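Local coordinates for protein glucose-6-phosphate isomerase (Thermus thermophilus, PDB 1ZZG) that probably catalyses the reversible isomerisation of glucose 6-phosphate to fructose 6-phosphate, a shared step of glycolysis and gluconeogenesis, at residues P10-A15 with T232-H237; E218-P223 with L381-A386; L238-P243 with E390-N395; Q297-G302 with K306-V311; A349-L354 with Q359-L364. All coordinates share one frame; numbering follows the deposited sequence.

Contact 1: P10-A15 with T232-H237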
# COMPACT_ATOMS: atom_id res chain seq x y z
N PRO A 10 16.95 18.87 -17.88
CA PRO A 10 17.98 19.30 -18.83
C PRO A 10 19.37 19.57 -18.26
O PRO A 10 20.37 19.43 -18.97
CB PRO A 10 17.36 20.55 -19.46
CG PRO A 10 16.55 21.11 -18.34
CD PRO A 10 15.87 19.87 -17.80
N GLY A 11 19.45 19.96 -16.99
CA GLY A 11 20.74 20.24 -16.40
C GLY A 11 21.46 19.04 -15.78
O GLY A 11 22.52 19.22 -15.17
N PHE A 12 20.92 17.84 -15.95
CA PHE A 12 21.53 16.66 -15.35
C PHE A 12 22.91 16.26 -15.89
O PHE A 12 23.80 15.91 -15.11
CB PHE A 12 20.60 15.45 -15.46
CG PHE A 12 21.10 14.24 -14.72
CD1 PHE A 12 21.26 14.26 -13.34
CD2 PHE A 12 21.48 13.10 -15.42
CE1 PHE A 12 21.79 13.16 -12.66
CE2 PHE A 12 22.00 11.99 -14.75
CZ PHE A 12 22.16 12.02 -13.36
N PRO A 13 23.11 16.29 -17.21
CA PRO A 13 24.42 15.92 -17.76
C PRO A 13 25.54 16.78 -17.17
O PRO A 13 26.65 16.30 -16.93
CB PRO A 13 24.24 16.12 -19.26
CG PRO A 13 22.78 15.79 -19.46
CD PRO A 13 22.14 16.52 -18.30
N GLU A 14 25.26 18.06 -16.93
CA GLU A 14 26.26 18.95 -16.37
C GLU A 14 26.47 18.67 -14.88
O GLU A 14 27.58 18.75 -14.37
CB GLU A 14 25.83 20.41 -16.57
CG GLU A 14 26.78 21.47 -16.01
CD GLU A 14 26.72 21.58 -14.50
OE1 GLU A 14 25.65 21.27 -13.93
OE2 GLU A 14 27.73 21.99 -13.88
N ALA A 15 25.38 18.33 -14.21
CA ALA A 15 25.44 18.05 -12.79
C ALA A 15 26.20 16.75 -12.52
O ALA A 15 26.95 16.65 -11.55
CB ALA A 15 24.04 17.97 -12.22
N THR A 232 21.24 7.72 -10.36
CA THR A 232 20.01 7.94 -9.60
C THR A 232 20.34 8.34 -8.17
O THR A 232 19.58 9.06 -7.53
CB THR A 232 19.07 6.69 -9.63
OG1 THR A 232 19.76 5.55 -9.10
CG2 THR A 232 18.62 6.41 -11.06
N ALA A 233 21.49 7.87 -7.67
CA ALA A 233 21.91 8.24 -6.32
C ALA A 233 22.11 9.76 -6.35
O ALA A 233 21.70 10.48 -5.43
CB ALA A 233 23.21 7.55 -5.97
N LEU A 234 22.73 10.25 -7.42
CA LEU A 234 22.96 11.69 -7.57
C LEU A 234 21.63 12.43 -7.59
O LEU A 234 21.46 13.44 -6.91
CB LEU A 234 23.73 11.98 -8.86
CG LEU A 234 23.96 13.47 -9.15
CD1 LEU A 234 24.83 14.08 -8.04
CD2 LEU A 234 24.63 13.65 -10.51
N LEU A 235 20.68 11.93 -8.37
CA LEU A 235 19.37 12.56 -8.47
C LEU A 235 18.77 12.74 -7.08
O LEU A 235 18.36 13.83 -6.71
CB LEU A 235 18.43 11.73 -9.35
CG LEU A 235 18.68 11.78 -10.86
CD1 LEU A 235 17.81 10.75 -11.55
CD2 LEU A 235 18.37 13.18 -11.39
N LEU A 236 18.70 11.66 -6.30
CA LEU A 236 18.14 11.77 -4.96
C LEU A 236 18.99 12.72 -4.11
O LEU A 236 18.47 13.50 -3.31
CB LEU A 236 18.06 10.40 -4.28
CG LEU A 236 16.85 9.51 -4.63
CD1 LEU A 236 16.96 8.99 -6.06
CD2 LEU A 236 16.79 8.34 -3.65
N HIS A 237 20.31 12.66 -4.29
CA HIS A 237 21.22 13.52 -3.53
C HIS A 237 21.00 15.01 -3.80
O HIS A 237 21.03 15.83 -2.88
CB HIS A 237 22.68 13.18 -3.83
CG HIS A 237 23.65 14.01 -3.06
ND1 HIS A 237 23.66 14.06 -1.68
CD2 HIS A 237 24.63 14.85 -3.47
CE1 HIS A 237 24.61 14.89 -1.28
NE2 HIS A 237 25.21 15.38 -2.34
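Phe-12 pushes one corner of its ring between Leu-234 and Leu-235, two neighbours on helix 228-238, in a purely apolar helix-to-helix contact that fastens the N-terminal arm to the phosphoglucose isomerase fold. The ring atom CE1 does most of the touching: it stands 3.6 Å from Leu-234 CD2 and equally 3.6 Å from Leu-235 CD2, with CD1 also against the latter methyl. Both methyls reach the ring at a slant. The Leu-235 side chain runs at about a right angle to that of Phe-12, whereas Leu-234 comes in at a shallower angle. With CG of Phe-12 trans to its own amide nitrogen (chi1 -173°), the ring reaches out from the first turn of helix 12-18 to the other helix; the CA atoms of Phe-12 and Leu-235 are 8.3 Å apart. Gly-11 holds the N-cap position of that first turn, and its O accepts a backbone hydrogen bond from Ala-15 N. One shell out, Thr-6 packs on Phe-12, Leu-9 on Leu-235, and His-19 and Leu-23 on Leu-234. On its other flanks helix 228-238 leans on helix 371-391 and on Tyr-362 of strand 360-366. Back at the contact, the CD2 methyl of Leu-234 that meets the ring also lies 3.9 Å from the backbone O of Ala-15.

Contact 2: E218-P223 with L381-A386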
# COMPACT_ATOMS: atom_id res chain seq x y z
N GLU A 218 27.12 -5.09 -12.14
CA GLU A 218 28.01 -4.62 -13.20
C GLU A 218 27.89 -3.11 -13.36
O GLU A 218 28.89 -2.40 -13.42
CB GLU A 218 27.67 -5.31 -14.52
CG GLU A 218 28.20 -6.73 -14.63
CD GLU A 218 27.67 -7.46 -15.84
OE1 GLU A 218 27.41 -6.79 -16.87
OE2 GLU A 218 27.52 -8.69 -15.77
N THR A 219 26.65 -2.62 -13.43
CA THR A 219 26.43 -1.19 -13.59
C THR A 219 27.01 -0.43 -12.41
O THR A 219 27.52 0.67 -12.57
CB THR A 219 24.91 -0.86 -13.75
OG1 THR A 219 24.22 -1.13 -12.52
CG2 THR A 219 24.30 -1.69 -14.86
N ALA A 220 26.95 -1.02 -11.22
CA ALA A 220 27.47 -0.35 -10.03
C ALA A 220 28.98 -0.14 -10.12
O ALA A 220 29.52 0.79 -9.52
CB ALA A 220 27.14 -1.16 -8.78
N LEU A 221 29.66 -1.00 -10.87
CA LEU A 221 31.11 -0.90 -11.03
C LEU A 221 31.54 -0.29 -12.37
O LEU A 221 32.73 -0.12 -12.63
CB LEU A 221 31.74 -2.30 -10.90
CG LEU A 221 32.25 -2.74 -9.52
CD1 LEU A 221 33.58 -2.07 -9.24
CD2 LEU A 221 31.22 -2.42 -8.45
N ALA A 222 30.57 0.07 -13.20
CA ALA A 222 30.86 0.64 -14.51
C ALA A 222 31.32 2.10 -14.49
O ALA A 222 31.19 2.80 -13.48
CB ALA A 222 29.64 0.50 -15.41
N PRO A 223 31.87 2.59 -15.63
CA PRO A 223 32.32 3.98 -15.72
C PRO A 223 31.10 4.83 -15.36
O PRO A 223 29.97 4.43 -15.63
CB PRO A 223 32.70 4.12 -17.19
CG PRO A 223 33.17 2.76 -17.55
CD PRO A 223 32.14 1.87 -16.88
N LEU A 381 18.47 -0.49 -6.91
CA LEU A 381 18.02 0.38 -5.84
C LEU A 381 18.80 0.17 -4.55
O LEU A 381 19.04 1.11 -3.80
CB LEU A 381 16.52 0.18 -5.60
CG LEU A 381 15.69 0.68 -6.79
CD1 LEU A 381 14.24 0.24 -6.66
CD2 LEU A 381 15.78 2.21 -6.87
N MET A 382 19.22 -1.07 -4.30
CA MET A 382 20.00 -1.33 -3.11
C MET A 382 21.35 -0.62 -3.24
O MET A 382 21.84 -0.05 -2.27
CB MET A 382 20.17 -2.84 -2.89
CG MET A 382 18.89 -3.49 -2.38
SD MET A 382 19.01 -5.25 -1.92
CE MET A 382 18.53 -6.04 -3.47
N TRP A 383 21.93 -0.63 -4.44
CA TRP A 383 23.20 0.06 -4.67
C TRP A 383 22.99 1.56 -4.52
O TRP A 383 23.78 2.25 -3.87
CB TRP A 383 23.74 -0.23 -6.07
CG TRP A 383 24.52 -1.48 -6.18
CD1 TRP A 383 24.10 -2.67 -6.70
CD2 TRP A 383 25.89 -1.68 -5.79
NE1 TRP A 383 25.12 -3.60 -6.66
CE2 TRP A 383 26.23 -3.02 -6.10
CE3 TRP A 383 26.86 -0.86 -5.20
CZ2 TRP A 383 27.49 -3.55 -5.85
CZ3 TRP A 383 28.13 -1.39 -4.95
CH2 TRP A 383 28.43 -2.73 -5.27
N GLN A 384 21.93 2.06 -5.14
CA GLN A 384 21.59 3.47 -5.06
C GLN A 384 21.55 3.89 -3.60
O GLN A 384 22.14 4.89 -3.22
CB GLN A 384 20.21 3.72 -5.68
CG GLN A 384 19.58 5.05 -5.32
CD GLN A 384 18.19 5.20 -5.90
OE1 GLN A 384 18.02 5.26 -7.11
NE2 GLN A 384 17.18 5.25 -5.03
N THR A 385 20.86 3.09 -2.80
CA THR A 385 20.73 3.36 -1.38
C THR A 385 22.07 3.30 -0.64
O THR A 385 22.36 4.17 0.20
CB THR A 385 19.74 2.37 -0.74
OG1 THR A 385 18.47 2.47 -1.40
CG2 THR A 385 19.56 2.68 0.74
N ALA A 386 22.89 2.31 -0.94
CA ALA A 386 24.20 2.20 -0.29
C ALA A 386 25.08 3.40 -0.66
O ALA A 386 25.77 3.95 0.19
CB ALA A 386 24.88 0.88 -0.68
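The C-terminal part of helix 206-221 comes close to the middle of helix 371-391 at Ala-220 and Trp-383, whose CA atoms are 6.9 Å apart. At this spacing the small methyl of Ala-220 sits directly on the indole: CB is 3.4 Å from the centroid of the six-membered ring, 18° off the ring normal, and 3.3 Å from CD2 at the ring fusion, a close CH-pi contact over one face. Trp-383 keeps CG trans to its carbonyl carbon (chi1 -85°), which lays the indole across the gap between the helices. Leu-221 adds a looser touch, its CD2 lying 4.2 Å from CH2 at the benzo end. Three helices of the phosphoglucose isomerase fold, 206-221, 371-391 and 20-32, meet round this indole, the last of them through Leu-30 and Leu-31. The ring nitrogen NE1 of Trp-383 is hydrogen-bonded to Asn-217 OD1, one turn back along helix 206-221. An alanine in place of Trp-383 would probably leave a gap beneath the Ala-220 methyl and deprive Asn-217 OD1 of its NE1 partner. Trp-43 meets the indole edge-to-face, and Phe-387, one turn on in helix 371-391, brings its own ring against it.

Contact 3: L238-P243 with E390-N395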
# COMPACT_ATOMS: atom_id res chain seq x y z
N LEU A 238 20.78 15.34 -5.07
CA LEU A 238 20.55 16.73 -5.47
C LEU A 238 19.22 17.28 -4.94
O LEU A 238 18.97 18.48 -4.99
CB LEU A 238 20.61 16.85 -6.99
CG LEU A 238 21.94 16.49 -7.66
CD1 LEU A 238 21.79 16.57 -9.16
CD2 LEU A 238 23.04 17.43 -7.18
N HIS A 239 18.37 16.39 -4.44
CA HIS A 239 17.09 16.80 -3.89
C HIS A 239 16.97 16.32 -2.45
O HIS A 239 15.87 16.16 -1.93
CB HIS A 239 15.93 16.23 -4.72
CG HIS A 239 15.94 16.68 -6.15
ND1 HIS A 239 16.70 16.05 -7.12
CD2 HIS A 239 15.30 17.69 -6.77
CE1 HIS A 239 16.52 16.66 -8.28
NE2 HIS A 239 15.67 17.66 -8.09
N ARG A 240 18.11 16.11 -1.81
CA ARG A 240 18.14 15.61 -0.43
C ARG A 240 17.44 16.51 0.58
O ARG A 240 17.10 16.09 1.68
CB ARG A 240 19.60 15.41 0.01
CG ARG A 240 20.40 16.70 0.09
CD ARG A 240 21.79 16.49 0.68
NE ARG A 240 21.74 15.88 2.01
CZ ARG A 240 22.81 15.65 2.76
NH1 ARG A 240 24.02 15.97 2.32
NH2 ARG A 240 22.68 15.07 3.95
N HIS A 241 17.22 17.76 0.19
CA HIS A 241 16.58 18.72 1.07
C HIS A 241 15.05 18.72 0.88
O HIS A 241 14.32 19.27 1.70
CB HIS A 241 17.13 20.10 0.78
CG HIS A 241 17.10 20.46 -0.67
ND1 HIS A 241 17.67 19.67 -1.64
CD2 HIS A 241 16.56 21.52 -1.32
CE1 HIS A 241 17.50 20.23 -2.83
NE2 HIS A 241 16.83 21.35 -2.66
N LEU A 242 14.57 18.17 -0.23
CA LEU A 242 13.12 18.10 -0.46
C LEU A 242 12.62 16.99 0.48
O LEU A 242 13.19 15.90 0.52
CB LEU A 242 12.81 17.74 -1.92
CG LEU A 242 13.25 18.78 -2.97
CD1 LEU A 242 12.65 18.44 -4.33
CD2 LEU A 242 12.80 20.15 -2.53
N PRO A 243 11.54 17.26 1.23
CA PRO A 243 10.98 16.28 2.18
C PRO A 243 10.45 14.97 1.60
O PRO A 243 10.47 13.94 2.27
CB PRO A 243 9.87 17.08 2.87
CG PRO A 243 9.36 17.97 1.77
CD PRO A 243 10.66 18.44 1.11
N GLU A 390 26.79 6.81 1.77
CA GLU A 390 28.09 7.46 1.79
C GLU A 390 27.95 8.96 1.53
O GLU A 390 28.57 9.77 2.22
CB GLU A 390 29.01 6.85 0.72
CG GLU A 390 29.36 5.37 0.93
CD GLU A 390 29.91 5.09 2.32
OE1 GLU A 390 30.47 6.02 2.95
OE2 GLU A 390 29.81 3.93 2.79
N LEU A 391 27.14 9.32 0.54
CA LEU A 391 26.93 10.73 0.21
C LEU A 391 26.33 11.52 1.37
O LEU A 391 26.63 12.70 1.53
CB LEU A 391 26.03 10.86 -1.02
CG LEU A 391 26.60 10.38 -2.36
CD1 LEU A 391 25.50 10.35 -3.40
CD2 LEU A 391 27.73 11.31 -2.80
N TRP A 392 25.49 10.87 2.17
CA TRP A 392 24.86 11.56 3.30
C TRP A 392 25.56 11.27 4.63
O TRP A 392 25.10 11.71 5.68
CB TRP A 392 23.38 11.19 3.40
CG TRP A 392 22.57 11.66 2.22
CD1 TRP A 392 23.01 12.40 1.16
CD2 TRP A 392 21.18 11.38 1.97
NE1 TRP A 392 21.99 12.59 0.26
CE2 TRP A 392 20.86 11.98 0.73
CE3 TRP A 392 20.19 10.69 2.66
CZ2 TRP A 392 19.57 11.89 0.16
CZ3 TRP A 392 18.91 10.60 2.11
CH2 TRP A 392 18.62 11.21 0.87
N GLU A 393 26.67 10.54 4.57
CA GLU A 393 27.45 10.23 5.76
C GLU A 393 26.67 9.59 6.90
O GLU A 393 26.75 10.03 8.05
CB GLU A 393 28.15 11.49 6.27
CG GLU A 393 28.98 12.17 5.20
CD GLU A 393 29.81 13.32 5.74
OE1 GLU A 393 29.24 14.19 6.44
OE2 GLU A 393 31.02 13.35 5.46
N VAL A 394 25.94 8.54 6.57
CA VAL A 394 25.15 7.82 7.56
C VAL A 394 25.46 6.34 7.43
O VAL A 394 26.05 5.90 6.44
CB VAL A 394 23.64 8.01 7.33
CG1 VAL A 394 23.24 9.46 7.55
CG2 VAL A 394 23.27 7.56 5.93
N ASN A 395 25.06 5.59 8.45
CA ASN A 395 25.23 4.15 8.45
C ASN A 395 23.92 3.66 7.84
O ASN A 395 22.87 3.68 8.50
CB ASN A 395 25.37 3.62 9.88
CG ASN A 395 25.58 2.12 9.93
OD1 ASN A 395 25.28 1.41 8.97
ND2 ASN A 395 26.11 1.63 11.05
O HOH W 1 24.59 14.34 5.81
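Arg-240 NH2 and Trp-392 O share a water: it accepts from NH2 at 2.8 Å and donates to the carbonyl oxygen at 2.7 Å. The water lies at the edge of the guanidinium, in its plane, and so ties the cation to the backbone of the very residue it rests on. The guanidinium lies flat on the indole, the two planes only 11° apart, in a stacked cation-pi arrangement; CZ is 4.0 Å from the centroid of the five-membered ring and 3.6 Å from CD1. Nearer the backbone, Arg-240 CB packs 3.5 Å from Trp-392 CZ2, so the arginine runs along the indole from its benzo side to its pyrrole side. A bend at chi3 (-57°) lets the chain turn and bring the guanidinium down flat. Arg-240 belongs to a type I beta turn, His-239 to Leu-242, between helix 228-238 and strand 244-249; Trp-392 sits where helix 371-391 ends in a Schellman motif, Glu-393 taking a positive phi. The side chain of Trp-392 is about 12 Å from that of Glu-267, the predicted proton donor. The indole NE1 is hydrogen-bonded to His-237 ND1, which is likely to hold the ring in this rotation, and Leu-269 and Thr-281 also pack on it. Val-279 of strand 278-287 touches the arginine.

Contact 4: Q297-G302 with K306-V311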
# COMPACT_ATOMS: atom_id res chain seq x y z
N GLN A 297 -3.08 14.44 -8.27
CA GLN A 297 -3.69 15.76 -8.11
C GLN A 297 -2.78 16.62 -7.23
O GLN A 297 -2.50 17.77 -7.56
CB GLN A 297 -5.09 15.64 -7.49
CG GLN A 297 -5.71 16.94 -6.99
CD GLN A 297 -5.74 18.05 -8.04
OE1 GLN A 297 -6.14 17.83 -9.19
NE2 GLN A 297 -5.34 19.25 -7.63
N LEU A 298 -2.31 16.05 -6.14
CA LEU A 298 -1.42 16.77 -5.24
C LEU A 298 -0.08 17.07 -5.93
O LEU A 298 0.47 18.16 -5.76
CB LEU A 298 -1.15 15.96 -3.97
CG LEU A 298 0.03 16.46 -3.12
CD1 LEU A 298 -0.36 17.73 -2.38
CD2 LEU A 298 0.44 15.39 -2.12
N PHE A 299 0.43 16.12 -6.70
CA PHE A 299 1.70 16.34 -7.39
C PHE A 299 1.57 17.45 -8.43
O PHE A 299 2.52 18.19 -8.69
CB PHE A 299 2.20 15.06 -8.07
CG PHE A 299 2.30 13.86 -7.15
CD1 PHE A 299 2.51 14.02 -5.78
CD2 PHE A 299 2.20 12.57 -7.67
CE1 PHE A 299 2.60 12.91 -4.94
CE2 PHE A 299 2.29 11.45 -6.84
CZ PHE A 299 2.50 11.62 -5.47
N ARG A 300 0.38 17.55 -9.02
CA ARG A 300 0.11 18.53 -10.07
C ARG A 300 -0.11 19.97 -9.59
O ARG A 300 0.42 20.90 -10.19
CB ARG A 300 -1.12 18.08 -10.88
CG ARG A 300 -0.90 16.87 -11.77
CD ARG A 300 -0.31 17.29 -13.12
NE ARG A 300 -1.24 18.13 -13.87
CZ ARG A 300 -0.88 18.96 -14.84
NH1 ARG A 300 0.40 19.06 -15.19
NH2 ARG A 300 -1.80 19.70 -15.46
N GLU A 301 -0.87 20.16 -8.52
CA GLU A 301 -1.16 21.51 -8.06
C GLU A 301 -0.71 21.81 -6.64
O GLU A 301 -0.89 22.93 -6.15
CB GLU A 301 -2.65 21.80 -8.21
CG GLU A 301 -3.19 21.41 -9.57
CD GLU A 301 -4.56 21.99 -9.86
OE1 GLU A 301 -5.48 21.82 -9.02
OE2 GLU A 301 -4.72 22.61 -10.93
N GLY A 302 -0.14 20.81 -5.97
CA GLY A 302 0.34 21.01 -4.62
C GLY A 302 1.75 21.55 -4.64
O GLY A 302 2.29 21.82 -5.72
N LYS A 306 8.86 17.70 -4.05
CA LYS A 306 9.10 16.29 -4.27
C LYS A 306 10.04 15.98 -5.43
O LYS A 306 10.26 16.81 -6.32
CB LYS A 306 7.76 15.59 -4.56
CG LYS A 306 6.69 15.82 -3.50
CD LYS A 306 5.30 15.43 -4.01
CE LYS A 306 4.23 15.55 -2.92
NZ LYS A 306 4.10 16.94 -2.39
N LEU A 307 10.61 14.78 -5.38
CA LEU A 307 11.45 14.27 -6.46
C LEU A 307 10.68 12.99 -6.77
O LEU A 307 10.52 12.14 -5.89
CB LEU A 307 12.86 13.91 -5.99
CG LEU A 307 13.66 13.14 -7.07
CD1 LEU A 307 13.86 14.02 -8.30
CD2 LEU A 307 15.01 12.71 -6.51
N LEU A 308 10.18 12.87 -7.99
CA LEU A 308 9.41 11.69 -8.34
C LEU A 308 10.09 10.78 -9.35
O LEU A 308 10.59 11.23 -10.38
CB LEU A 308 8.04 12.09 -8.89
CG LEU A 308 7.13 12.96 -8.00
CD1 LEU A 308 7.37 14.43 -8.30
CD2 LEU A 308 5.68 12.61 -8.28
N ALA A 309 10.10 9.50 -9.03
CA ALA A 309 10.68 8.50 -9.89
C ALA A 309 9.55 7.60 -10.37
O ALA A 309 8.78 7.08 -9.56
CB ALA A 309 11.72 7.68 -9.13
N LEU A 310 9.44 7.46 -11.69
CA LEU A 310 8.41 6.62 -12.28
C LEU A 310 9.04 5.40 -12.94
O LEU A 310 9.90 5.52 -13.81
CB LEU A 310 7.60 7.40 -13.32
CG LEU A 310 6.29 8.07 -12.89
CD1 LEU A 310 6.55 9.10 -11.81
CD2 LEU A 310 5.63 8.71 -14.09
N VAL A 311 8.62 4.22 -12.51
CA VAL A 311 9.12 2.97 -13.06
C VAL A 311 8.11 2.53 -14.11
O VAL A 311 6.95 2.26 -13.78
CB VAL A 311 9.22 1.90 -11.96
CG1 VAL A 311 9.71 0.58 -12.54
CG2 VAL A 311 10.16 2.40 -10.87
O HOH W 2 2.79 18.36 -4.50
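Lys-306, the first residue of the strand, crosses the Phe-299 side chain at about a right angle, with CD 3.6 Å from CD1 and CE near both CD1 and CE1. CE also meets Leu-298 CD2 at 3.9 Å. A bend at chi4 (61°) brings NZ to a water, 2.9 Å away, which accepts from it and donates in turn to Leu-298 O; NZ is also hydrogen-bonded to Thr-282 OG1 of the second subunit. That lysine end thus lies at the dimer interface. Two residues on, Leu-308 puts CD2 over one face of Phe-299, offset toward the rim and 3.8 Å from the ring centroid, a CH-pi contact; CD2 is 3.5 Å from the ring atom CD2. Leu-354 and Val-246 also pack on both side chains. With helix and strand axes 11.0 Å apart and running at 126°, this is a short helix laid against a parallel strand of the mixed six-stranded sheet, as in an alpha/beta SIS-type domain.

Contact 5: A349-L354 with Q359-L364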
# COMPACT_ATOMS: atom_id res chain seq x y z
N ALA A 349 2.08 9.81 -20.46
CA ALA A 349 1.24 10.99 -20.28
C ALA A 349 1.42 11.61 -18.90
O ALA A 349 1.59 12.82 -18.77
CB ALA A 349 -0.23 10.62 -20.50
N THR A 350 1.39 10.77 -17.86
CA THR A 350 1.55 11.26 -16.50
C THR A 350 2.96 11.79 -16.25
O THR A 350 3.15 12.80 -15.57
CB THR A 350 1.24 10.16 -15.48
OG1 THR A 350 -0.13 9.76 -15.61
CG2 THR A 350 1.49 10.66 -14.06
N TYR A 351 3.95 11.09 -16.80
CA TYR A 351 5.35 11.48 -16.68
C TYR A 351 5.47 12.92 -17.19
O TYR A 351 6.05 13.79 -16.53
CB TYR A 351 6.22 10.51 -17.49
CG TYR A 351 7.71 10.80 -17.47
CD1 TYR A 351 8.33 11.39 -16.37
CD2 TYR A 351 8.51 10.43 -18.55
CE1 TYR A 351 9.71 11.61 -16.34
CE2 TYR A 351 9.89 10.65 -18.54
CZ TYR A 351 10.48 11.23 -17.44
OH TYR A 351 11.84 11.44 -17.43
N GLU A 352 4.90 13.17 -18.37
CA GLU A 352 4.93 14.50 -18.97
C GLU A 352 4.10 15.51 -18.17
O GLU A 352 4.52 16.65 -17.99
CB GLU A 352 4.41 14.45 -20.41
CG GLU A 352 4.64 15.74 -21.18
CD GLU A 352 3.97 15.75 -22.54
OE1 GLU A 352 3.97 14.69 -23.22
OE2 GLU A 352 3.46 16.82 -22.94
N ALA A 353 2.93 15.10 -17.68
CA ALA A 353 2.08 16.00 -16.92
C ALA A 353 2.77 16.45 -15.64
O ALA A 353 2.70 17.61 -15.25
CB ALA A 353 0.74 15.32 -16.59
N LEU A 354 3.44 15.51 -14.98
CA LEU A 354 4.15 15.83 -13.75
C LEU A 354 5.23 16.88 -14.03
O LEU A 354 5.43 17.81 -13.25
CB LEU A 354 4.78 14.56 -13.17
CG LEU A 354 3.81 13.56 -12.55
CD1 LEU A 354 4.52 12.24 -12.22
CD2 LEU A 354 3.22 14.17 -11.29
N GLN A 359 7.26 19.72 -11.42
CA GLN A 359 7.86 18.80 -10.46
C GLN A 359 9.14 18.17 -11.01
O GLN A 359 9.26 17.92 -12.21
CB GLN A 359 6.88 17.67 -10.09
CG GLN A 359 5.66 18.11 -9.29
CD GLN A 359 5.98 18.41 -7.84
OE1 GLN A 359 7.13 18.58 -7.47
NE2 GLN A 359 4.94 18.49 -7.02
N ARG A 360 10.10 17.93 -10.13
CA ARG A 360 11.35 17.30 -10.53
C ARG A 360 11.02 15.81 -10.66
O ARG A 360 10.74 15.14 -9.66
CB ARG A 360 12.43 17.53 -9.47
CG ARG A 360 13.06 18.93 -9.52
CD ARG A 360 13.78 19.13 -10.85
NE ARG A 360 14.41 20.44 -11.00
CZ ARG A 360 15.54 20.82 -10.41
NH1 ARG A 360 16.19 19.99 -9.62
NH2 ARG A 360 16.02 22.04 -10.63
N VAL A 361 11.03 15.31 -11.89
CA VAL A 361 10.70 13.92 -12.15
C VAL A 361 11.60 13.27 -13.19
O VAL A 361 12.10 13.93 -14.10
CB VAL A 361 9.23 13.80 -12.63
CG1 VAL A 361 9.03 14.59 -13.93
CG2 VAL A 361 8.86 12.33 -12.83
N TYR A 362 11.80 11.96 -13.04
CA TYR A 362 12.61 11.18 -13.96
C TYR A 362 11.98 9.80 -14.04
O TYR A 362 11.11 9.47 -13.23
CB TYR A 362 14.07 11.09 -13.47
CG TYR A 362 14.27 10.33 -12.17
CD1 TYR A 362 14.53 8.96 -12.18
CD2 TYR A 362 14.24 10.99 -10.94
CE1 TYR A 362 14.75 8.26 -10.99
CE2 TYR A 362 14.46 10.30 -9.75
CZ TYR A 362 14.72 8.94 -9.78
OH TYR A 362 14.96 8.27 -8.62
N ALA A 363 12.41 9.00 -15.00
CA ALA A 363 11.84 7.68 -15.16
C ALA A 363 12.87 6.59 -15.33
O ALA A 363 13.95 6.82 -15.88
CB ALA A 363 10.88 7.67 -16.35
N LEU A 364 12.52 5.40 -14.85
CA LEU A 364 13.37 4.23 -14.99
C LEU A 364 12.54 3.25 -15.80
O LEU A 364 11.47 2.81 -15.37
CB LEU A 364 13.70 3.63 -13.62
CG LEU A 364 14.80 4.34 -12.82
CD1 LEU A 364 14.91 3.72 -11.43
CD2 LEU A 364 16.11 4.22 -13.57
O HOH W 3 13.20 13.55 -16.58
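Tyr-351 is the large bump of helix 339-356, and it fits beside Val-361 and Ala-363, alternate residues whose side chains rise from the same side of the strand. The Ala-363 methyl is low enough to let the ring lie over it: CB sits beneath one face, offset toward the rim, 4.0 Å from the centroid in a CH-pi contact. Taller Val-361 instead meets the ring at its edge, CG2 lying in the ring plane 3.7 Å from CE1. With its CG trans to the backbone nitrogen (chi1 179°), the tyrosine carries its hydroxyl on to the strand backbone, where a water donates to both Tyr-351 OH and Val-361 O, each at 2.7 Å. Asp-5 OD1 is also hydrogen-bonded to that hydroxyl. A turn further along, Leu-354 packs against the other branch of the valine, CB to Val-361 CG1 being 4.3 Å, and Gln-359 N donates to Leu-354 O at 3.2 Å, closing the tight connection between helix and strand. An alanine in place of Tyr-351 would probably open a gap over Ala-363 and beside Val-361, and leave Asp-5 without its hydroxyl partner. Helix segment 349-354 runs nearly antiparallel to strand segment 360-364, at 156°; strand 360-366 lies between strands 3-5 and 306-313, while Tyr-362, on its other side, packs against helix 228-238.

Overall arrangement
Contacts 4 and 5 hold a short helix and a long one against neighbouring parallel strands, 306-313 and 360-366, of one sheet, and both reach the second subunit. Helix 228-238 packs on the other side of that sheet: Leu-235 and Leu-236 of contact 1 lie on Leu-307 and Tyr-362. Contacts 2 and 3 share helix 371-391, at its middle and its C-terminal end, and Thr-232 to Gln-384 and His-237 to Trp-392 hydrogen bonds join them to contact 1. Contact 1 is buried and wholly apolar; contact 2 is a CH-pi contact edged by an exposed leucine. Partly exposed contact 3 uses a charged stack, buried contacts 4 and 5 CH-pi packing, and each has a bridging water.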